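Maternal effect protein oskar (Drosophila melanogaster, PDB 5A4A) helps induce the fly germ line by way of germ plasm and probably binds RNA through its SGNH-hydrolase-like OSK domain. Local coordinates at residues L36-M39 with C43-R46; D102-I107 with R146-H151; R178-T181 with P186-F189. All coordinates share one frame; numbering follows the deposited sequence.

Contact 1. Residues L36-M39 with C43-R46; sequences LARM and CRFR. With SO4 (sulfate ion), chain F; SO4 (sulfate ion), chain E.
The thiol of C43 presses against A37, SG lying 3.7 Å from CB, in the close-packed, buried half of the contact. Small side chains suit this place, where the chain, having left helix 31-40, passes close to its last turns. There C43 N donates an almost straight bond (173°) to A37 O from above the carbonyl plane, and a water joins R38 O to C43 O. Toward solvent the contact is polar and built round a sulfate, probably from the crystallisation liquor. The contact joins the first helix of an SGNH-hydrolase-like domain to the loop after it, its anion site consistent with the RNA binding reported for Oskar. R38, its chain bent at chi2 (62°), lays its guanidinium over F45, whose CE2 sits 3.4 Å from NE, the two planes 29° apart. NH1 meets a lone pair of C43 O at 3.1 Å and also bonds sulfate O4, while NH2 takes O1 at 2.8 Å. A leucine here has no N-H for C43 O or the sulfate, and would probably weaken the hold on the anion and leave F45 without its flat neighbour. R44 NE and NH2 bind the same sulfate, as does F45 N, at 2.9 Å from O4.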
loop_
_atom_site.group_PDB
_atom_site.type_symbol
_atom_site.label_atom_id
_atom_site.label_comp_id
_atom_site.label_asym_id
_atom_site.label_seq_id
_atom_site.Cartn_x
_atom_site.Cartn_y
_atom_site.Cartn_z
ATOM N N LEU A 36 9.350 0.809 3.102
ATOM C CA LEU A 36 10.131 0.452 1.925
ATOM C C LEU A 36 10.740 1.697 1.300
ATOM O O LEU A 36 11.931 1.729 1.003
ATOM C CB LEU A 36 9.272 -0.279 0.894
ATOM C CG LEU A 36 10.057 -0.701 -0.354
ATOM C CD1 LEU A 36 11.153 -1.641 0.064
ATOM C CD2 LEU A 36 9.160 -1.371 -1.376
ATOM N N ALA A 37 9.922 2.726 1.115
ATOM C CA ALA A 37 10.397 3.957 0.486
ATOM C C ALA A 37 11.400 4.714 1.352
ATOM O O ALA A 37 12.348 5.316 0.832
ATOM C CB ALA A 37 9.220 4.853 0.113
ATOM N N ARG A 38 11.202 4.672 2.666
ATOM C CA ARG A 38 12.102 5.368 3.586
ATOM C C ARG A 38 13.476 4.719 3.550
ATOM O O ARG A 38 14.508 5.391 3.517
ATOM C CB ARG A 38 11.543 5.323 5.005
ATOM C CG ARG A 38 12.438 5.961 6.055
ATOM C CD ARG A 38 12.639 7.440 5.788
ATOM N NE ARG A 38 13.127 8.113 6.991
ATOM C CZ ARG A 38 13.241 9.429 7.118
ATOM N NH1 ARG A 38 12.914 10.215 6.105
ATOM N NH2 ARG A 38 13.679 9.960 8.266
ATOM N N MET A 39 13.484 3.396 3.523
ATOM C CA MET A 39 14.741 2.660 3.597
ATOM C C MET A 39 15.464 2.486 2.267
ATOM O O MET A 39 16.701 2.421 2.241
ATOM C CB MET A 39 14.510 1.293 4.244
ATOM C CG MET A 39 13.938 1.373 5.652
ATOM S SD MET A 39 14.942 2.325 6.807
ATOM C CE MET A 39 16.361 1.255 6.933
ATOM N N CYS A 43 12.900 8.539 0.566
ATOM C CA CYS A 43 11.764 9.429 0.804
ATOM C C CYS A 43 11.901 10.187 2.125
ATOM O O CYS A 43 12.641 9.774 3.016
ATOM C CB CYS A 43 10.419 8.686 0.713
ATOM S SG CYS A 43 9.871 7.825 2.204
ATOM N N ARG A 44 11.188 11.305 2.220
ATOM C CA ARG A 44 11.168 12.144 3.420
ATOM C C ARG A 44 9.745 12.174 3.959
ATOM O O ARG A 44 8.791 12.023 3.199
ATOM C CB ARG A 44 11.602 13.564 3.064
ATOM C CG ARG A 44 12.984 13.652 2.422
ATOM C CD ARG A 44 14.072 13.304 3.419
ATOM N NE ARG A 44 14.055 14.219 4.556
ATOM C CZ ARG A 44 14.575 15.443 4.537
ATOM N NH1 ARG A 44 15.165 15.902 3.440
ATOM N NH2 ARG A 44 14.504 16.208 5.615
ATOM N N PHE A 45 9.588 12.396 5.257
ATOM C CA PHE A 45 8.249 12.419 5.842
ATOM C C PHE A 45 7.698 13.841 5.817
ATOM O O PHE A 45 8.458 14.793 5.921
ATOM C CB PHE A 45 8.280 11.890 7.282
ATOM C CG PHE A 45 8.724 10.460 7.401
ATOM C CD1 PHE A 45 8.146 9.464 6.618
ATOM C CD2 PHE A 45 9.738 10.110 8.289
ATOM C CE1 PHE A 45 8.567 8.141 6.725
ATOM C CE2 PHE A 45 10.156 8.783 8.405
ATOM C CZ PHE A 45 9.566 7.801 7.614
ATOM N N ARG A 46 6.386 13.989 5.660
ATOM C CA ARG A 46 5.775 15.315 5.672
ATOM C C ARG A 46 5.865 15.913 7.069
ATOM O O ARG A 46 5.433 15.287 8.044
ATOM C CB ARG A 46 4.315 15.237 5.255
ATOM C CG ARG A 46 4.122 14.865 3.781
ATOM C CD ARG A 46 4.665 15.984 2.906
ATOM N NE ARG A 46 4.468 15.738 1.479
ATOM C CZ ARG A 46 3.513 16.313 0.756
ATOM N NH1 ARG A 46 2.667 17.151 1.342
ATOM N NH2 ARG A 46 3.403 16.044 -0.544
HETATM S S SO4 F . 12.476 13.505 7.763
HETATM O O1 SO4 F . 13.560 12.770 8.397
HETATM O O2 SO4 F . 11.276 13.424 8.587
HETATM O O3 SO4 F . 12.872 14.897 7.592
HETATM O O4 SO4 F . 12.185 12.932 6.445
HETATM S S SO4 E . 3.472 19.179 4.598
HETATM O O1 SO4 E . 3.987 18.653 5.857
HETATM O O2 SO4 E . 2.893 20.504 4.822
HETATM O O3 SO4 E . 4.563 19.269 3.631
HETATM O O4 SO4 E . 2.436 18.308 4.079
HETATM O O HOH W 1 14.919 8.318 3.277
#

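Contact 2. Residues D102-I107 with R146-H151; sequences DFRLLI and RSECCH
E148 reaches across from the last turn of helix 132-148 to R104 on helix 96-112, and its carboxylate makes the direct polar link. CG stands opposite the backbone N (chi1 179°), and a bend at chi2 then brings OE1 to 3.1 Å from R104 NH2. This is a salt bridge, but not a two-pronged one: guanidinium and carboxylate planes are 84° apart, so the groups meet crosswise. The other oxygen, OE2, lies alongside the aliphatic part of the arginine, 3.4 Å from R104 CG, and accepts a weak bond from a water that also donates to R104 O at 2.7 Å. Long, flexible charged residues suit this outer margin, where they can span the gap between helices.

C149 follows, the first residue to leave helical geometry, and here the contact turns apolar and buried. Its SG lies against both F103 and I107, 3.6 Å from F103 CE2 and 3.8 Å from I107 CD1. The sulfur sits at the edge of the phenyl ring, 80° off its normal, in a Cys sulfur-aromatic contact. F103 also meets F141 edge-to-face and touches L119 of strand 116-120, so the two helices pack together against the sheet of this α/β fold. The chemistry implies a division of labour: sulfur and hydrocarbon fill the interior, while one crosswise ion pair and a shared water tie the helices at the surface.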
loop_
_atom_site.group_PDB
_atom_site.type_symbol
_atom_site.label_atom_id
_atom_site.label_comp_id
_atom_site.label_asym_id
_atom_site.label_seq_id
_atom_site.Cartn_x
_atom_site.Cartn_y
_atom_site.Cartn_z
ATOM N N ASP A 102 -15.039 -1.648 -1.439
ATOM C CA ASP A 102 -14.246 -0.419 -1.405
ATOM C C ASP A 102 -13.170 -0.412 -2.488
ATOM O O ASP A 102 -12.943 0.604 -3.148
ATOM C CB ASP A 102 -13.584 -0.241 -0.029
ATOM C CG ASP A 102 -14.587 0.016 1.080
ATOM O OD1 ASP A 102 -15.772 0.274 0.777
ATOM O OD2 ASP A 102 -14.187 -0.032 2.267
ATOM N N PHE A 103 -12.509 -1.550 -2.674
ATOM C CA PHE A 103 -11.458 -1.653 -3.676
ATOM C C PHE A 103 -12.024 -1.453 -5.093
ATOM O O PHE A 103 -11.427 -0.765 -5.922
ATOM C CB PHE A 103 -10.718 -2.990 -3.553
ATOM C CG PHE A 103 -9.498 -3.080 -4.429
ATOM C CD1 PHE A 103 -8.306 -2.513 -4.024
ATOM C CD2 PHE A 103 -9.556 -3.714 -5.665
ATOM C CE1 PHE A 103 -7.182 -2.578 -4.818
ATOM C CE2 PHE A 103 -8.432 -3.784 -6.473
ATOM C CZ PHE A 103 -7.246 -3.213 -6.052
ATOM N N ARG A 104 -13.193 -2.028 -5.362
ATOM C CA ARG A 104 -13.834 -1.852 -6.664
ATOM C C ARG A 104 -14.114 -0.365 -6.911
ATOM O O ARG A 104 -13.900 0.147 -8.009
ATOM C CB ARG A 104 -15.112 -2.695 -6.738
ATOM C CG ARG A 104 -15.961 -2.485 -7.964
ATOM C CD ARG A 104 -17.193 -3.385 -7.907
ATOM N NE ARG A 104 -16.897 -4.761 -8.301
ATOM C CZ ARG A 104 -16.777 -5.790 -7.465
ATOM N NH1 ARG A 104 -16.923 -5.621 -6.154
ATOM N NH2 ARG A 104 -16.512 -6.997 -7.947
ATOM N N LEU A 105 -14.541 0.339 -5.865
ATOM C CA LEU A 105 -14.786 1.776 -5.972
ATOM C C LEU A 105 -13.504 2.608 -6.109
ATOM O O LEU A 105 -13.518 3.645 -6.773
ATOM C CB LEU A 105 -15.630 2.274 -4.795
ATOM C CG LEU A 105 -17.068 1.750 -4.778
ATOM C CD1 LEU A 105 -17.785 2.228 -3.524
ATOM C CD2 LEU A 105 -17.822 2.168 -6.035
ATOM N N LEU A 106 -12.411 2.172 -5.476
ATOM C CA LEU A 106 -11.116 2.836 -5.660
ATOM C C LEU A 106 -10.679 2.754 -7.125
ATOM O O LEU A 106 -10.270 3.750 -7.732
ATOM C CB LEU A 106 -10.037 2.226 -4.745
ATOM C CG LEU A 106 -8.596 2.719 -4.967
ATOM C CD1 LEU A 106 -8.453 4.228 -4.710
ATOM C CD2 LEU A 106 -7.582 1.941 -4.106
ATOM N N ILE A 107 -10.764 1.563 -7.687
ATOM C CA ILE A 107 -10.421 1.363 -9.094
ATOM C C ILE A 107 -11.275 2.236 -10.024
ATOM O O ILE A 107 -10.764 2.857 -10.957
ATOM C CB ILE A 107 -10.547 -0.122 -9.498
ATOM C CG1 ILE A 107 -9.558 -0.987 -8.707
ATOM C CG2 ILE A 107 -10.301 -0.290 -10.991
ATOM C CD1 ILE A 107 -8.078 -0.631 -8.920
ATOM N N ARG A 146 -6.513 -9.792 -8.424
ATOM C CA ARG A 146 -6.139 -10.380 -9.691
ATOM C C ARG A 146 -7.325 -10.463 -10.657
ATOM O O ARG A 146 -7.169 -10.243 -11.865
ATOM C CB ARG A 146 -5.519 -11.766 -9.481
ATOM C CG ARG A 146 -5.065 -12.409 -10.780
ATOM C CD ARG A 146 -3.876 -13.331 -10.586
ATOM N NE ARG A 146 -4.263 -14.704 -10.285
ATOM N N SER A 147 -8.510 -10.763 -10.135
ATOM C CA SER A 147 -9.683 -10.919 -10.994
ATOM C C SER A 147 -10.347 -9.576 -11.329
ATOM O O SER A 147 -10.750 -9.338 -12.464
ATOM C CB SER A 147 -10.692 -11.886 -10.361
ATOM O OG SER A 147 -11.205 -11.362 -9.151
ATOM N N GLU A 148 -10.442 -8.694 -10.345
ATOM C CA GLU A 148 -11.036 -7.375 -10.542
ATOM C C GLU A 148 -10.182 -6.501 -11.460
ATOM O O GLU A 148 -10.699 -5.726 -12.264
ATOM C CB GLU A 148 -11.211 -6.673 -9.192
ATOM C CG GLU A 148 -11.800 -5.280 -9.290
ATOM C CD GLU A 148 -13.281 -5.286 -9.650
ATOM O OE1 GLU A 148 -13.918 -6.363 -9.597
ATOM O OE2 GLU A 148 -13.809 -4.205 -9.977
ATOM N N CYS A 149 -8.869 -6.634 -11.340
ATOM C CA CYS A 149 -7.948 -5.800 -12.106
ATOM C C CYS A 149 -7.373 -6.576 -13.279
ATOM O O CYS A 149 -6.202 -6.420 -13.624
ATOM C CB CYS A 149 -6.816 -5.295 -11.216
ATOM S SG CYS A 149 -7.391 -4.243 -9.857
ATOM N N CYS A 150 -8.213 -7.399 -13.902
ATOM C CA CYS A 150 -7.786 -8.236 -15.021
ATOM C C CYS A 150 -7.270 -7.449 -16.230
ATOM O O CYS A 150 -6.527 -7.991 -17.034
ATOM C CB CYS A 150 -8.905 -9.192 -15.451
ATOM S SG CYS A 150 -10.478 -8.407 -15.798
ATOM N N HIS A 151 -7.650 -6.180 -16.362
ATOM C CA HIS A 151 -7.159 -5.378 -17.486
ATOM C C HIS A 151 -5.988 -4.488 -17.105
ATOM O O HIS A 151 -5.473 -3.733 -17.943
ATOM C CB HIS A 151 -8.286 -4.514 -18.046
ATOM C CG HIS A 151 -9.545 -5.274 -18.302
ATOM N ND1 HIS A 151 -9.711 -6.092 -19.401
ATOM C CD2 HIS A 151 -10.699 -5.341 -17.600
ATOM C CE1 HIS A 151 -10.921 -6.628 -19.364
ATOM N NE2 HIS A 151 -11.537 -6.188 -18.282
HETATM O O HOH W 2 -13.922 -0.945 -10.509
#

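Contact 3. Residues R178-T181 with P186-F189; sequences RQVT and PYLF. With SO4 (sulfate ion), chain C.
The Y187 ring carries V180 over one face: CG1 stands 4.0 Å from the ring centroid and 27° off its normal, a CH-pi contact, while CG2 comes to 3.5 Å from Y187 CE1. The F189 ring receives the same valine at its edge, with V180 CG1 3.7 Å from CZ and R178 CB also near the ring plane. The valine methyl is thus shared between two aromatics, over the face of one and at the rim of the other. With chi1 at -55°, V180 sets CG1 against both rings, and a branched residue suits the place, its two methyls reaching Y187 while CG1 also meets F189. Y187 also meets F32, and F189 meets Y35, which seats this loop on helix 31-40.

The backbones are joined by an antiparallel hydrogen-bonded pair, a single bridge between R178 and Y187. R178 N donates to Y187 O at 2.8 Å, and Y187 N returns a bond of 3.1 Å to R178 O. Outward from this bridge, the R178 guanidinium grips a sulfate edge-on, NH2 to O2 at 2.7 Å and NH1 to O4 at 2.9 Å; A175 N and S176 N also bond this anion, probably from the crystallisation liquor. Chemically, then, the loop has two sides: apolar residues pack against the helix, while an arginine and backbone N-H groups offer an anion site that may reflect affinity for a phosphate backbone.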
loop_
_atom_site.group_PDB
_atom_site.type_symbol
_atom_site.label_atom_id
_atom_site.label_comp_id
_atom_site.label_asym_id
_atom_site.label_seq_id
_atom_site.Cartn_x
_atom_site.Cartn_y
_atom_site.Cartn_z
ATOM N N ARG A 178 6.379 -3.435 15.681
ATOM C CA ARG A 178 6.551 -2.025 15.993
ATOM C C ARG A 178 5.205 -1.313 16.063
ATOM O O ARG A 178 4.264 -1.670 15.363
ATOM C CB ARG A 178 7.390 -1.334 14.916
ATOM C CG ARG A 178 8.789 -1.875 14.719
ATOM C CD ARG A 178 9.684 -1.600 15.929
ATOM N NE ARG A 178 11.099 -1.593 15.552
ATOM C CZ ARG A 178 11.827 -2.687 15.345
ATOM N NH1 ARG A 178 11.280 -3.888 15.480
ATOM N NH2 ARG A 178 13.108 -2.582 15.002
ATOM N N GLN A 179 5.141 -0.284 16.898
ATOM C CA GLN A 179 4.035 0.667 16.889
ATOM C C GLN A 179 4.103 1.548 15.639
ATOM O O GLN A 179 5.187 1.960 15.227
ATOM C CB GLN A 179 4.153 1.576 18.121
ATOM C CG GLN A 179 3.141 2.720 18.157
ATOM C CD GLN A 179 1.802 2.282 18.693
ATOM O OE1 GLN A 179 1.721 1.703 19.782
ATOM N NE2 GLN A 179 0.734 2.554 17.936
ATOM N N VAL A 180 2.954 1.843 15.037
ATOM C CA VAL A 180 2.899 2.829 13.950
ATOM C C VAL A 180 1.954 3.966 14.348
ATOM O O VAL A 180 1.231 3.860 15.338
ATOM C CB VAL A 180 2.484 2.202 12.597
ATOM C CG1 VAL A 180 3.417 1.051 12.245
ATOM C CG2 VAL A 180 1.034 1.740 12.638
ATOM N N THR A 181 1.975 5.061 13.593
ATOM C CA THR A 181 1.245 6.267 13.994
ATOM C C THR A 181 -0.241 6.262 13.632
ATOM O O THR A 181 -1.048 6.876 14.324
ATOM C CB THR A 181 1.884 7.535 13.388
ATOM O OG1 THR A 181 1.930 7.404 11.959
ATOM C CG2 THR A 181 3.304 7.722 13.928
ATOM N N PRO A 186 -0.130 -3.928 15.761
ATOM C CA PRO A 186 1.328 -3.999 15.632
ATOM C C PRO A 186 1.737 -4.466 14.242
ATOM O O PRO A 186 1.068 -5.316 13.637
ATOM C CB PRO A 186 1.723 -5.041 16.672
ATOM C CG PRO A 186 0.499 -5.925 16.793
ATOM C CD PRO A 186 -0.677 -5.011 16.599
ATOM N N TYR A 187 2.838 -3.910 13.749
ATOM C CA TYR A 187 3.319 -4.202 12.401
ATOM C C TYR A 187 4.641 -4.940 12.495
ATOM O O TYR A 187 5.501 -4.556 13.281
ATOM C CB TYR A 187 3.550 -2.889 11.644
ATOM C CG TYR A 187 2.303 -2.299 11.042
ATOM C CD1 TYR A 187 1.230 -1.917 11.835
ATOM C CD2 TYR A 187 2.192 -2.144 9.664
ATOM C CE1 TYR A 187 0.081 -1.387 11.271
ATOM C CE2 TYR A 187 1.048 -1.613 9.092
ATOM C CZ TYR A 187 -0.001 -1.243 9.892
ATOM O OH TYR A 187 -1.132 -0.711 9.308
ATOM N N LEU A 188 4.797 -6.004 11.707
ATOM C CA LEU A 188 6.092 -6.672 11.583
ATOM C C LEU A 188 6.670 -6.299 10.220
ATOM O O LEU A 188 6.182 -6.757 9.174
ATOM C CB LEU A 188 5.951 -8.201 11.690
ATOM C CG LEU A 188 7.285 -8.940 11.893
ATOM C CD1 LEU A 188 7.870 -8.560 13.261
ATOM C CD2 LEU A 188 7.133 -10.445 11.765
ATOM N N PHE A 189 7.695 -5.455 10.219
ATOM C CA PHE A 189 8.202 -4.904 8.965
ATOM C C PHE A 189 9.156 -5.817 8.223
ATOM O O PHE A 189 9.769 -6.707 8.811
ATOM C CB PHE A 189 8.836 -3.539 9.208
ATOM C CG PHE A 189 7.831 -2.473 9.484
ATOM C CD1 PHE A 189 7.173 -1.850 8.431
ATOM C CD2 PHE A 189 7.500 -2.128 10.792
ATOM C CE1 PHE A 189 6.216 -0.874 8.672
ATOM C CE2 PHE A 189 6.555 -1.154 11.042
ATOM C CZ PHE A 189 5.909 -0.527 9.982
HETATM S S SO4 C . 14.490 -5.977 14.742
HETATM O O1 SO4 C . 15.452 -6.003 15.836
HETATM O O2 SO4 C . 14.569 -4.686 14.047
HETATM O O3 SO4 C . 14.833 -7.052 13.805
HETATM O O4 SO4 C . 13.137 -6.143 15.273
#

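How the contacts relate
Along the chain the three contacts come in series, contact 1 first and contact 3 last, all within the OSK domain. Contacts 1 and 3 are neighbours: their centres lie 15 Å apart and their nearest atoms about 6 Å, and helix 31-40, which supplies one segment of contact 1, also supports the aromatic residues of contact 3. Contact 2 sits across the centre of the chain, 27 Å from each of the others between centres, where helices 96-112 and 132-148 pack against strand 116-120. Contacts 1 and 3 each hold sulfate, consistent with a basic surface that might receive RNA, whereas contact 2 is helix packing.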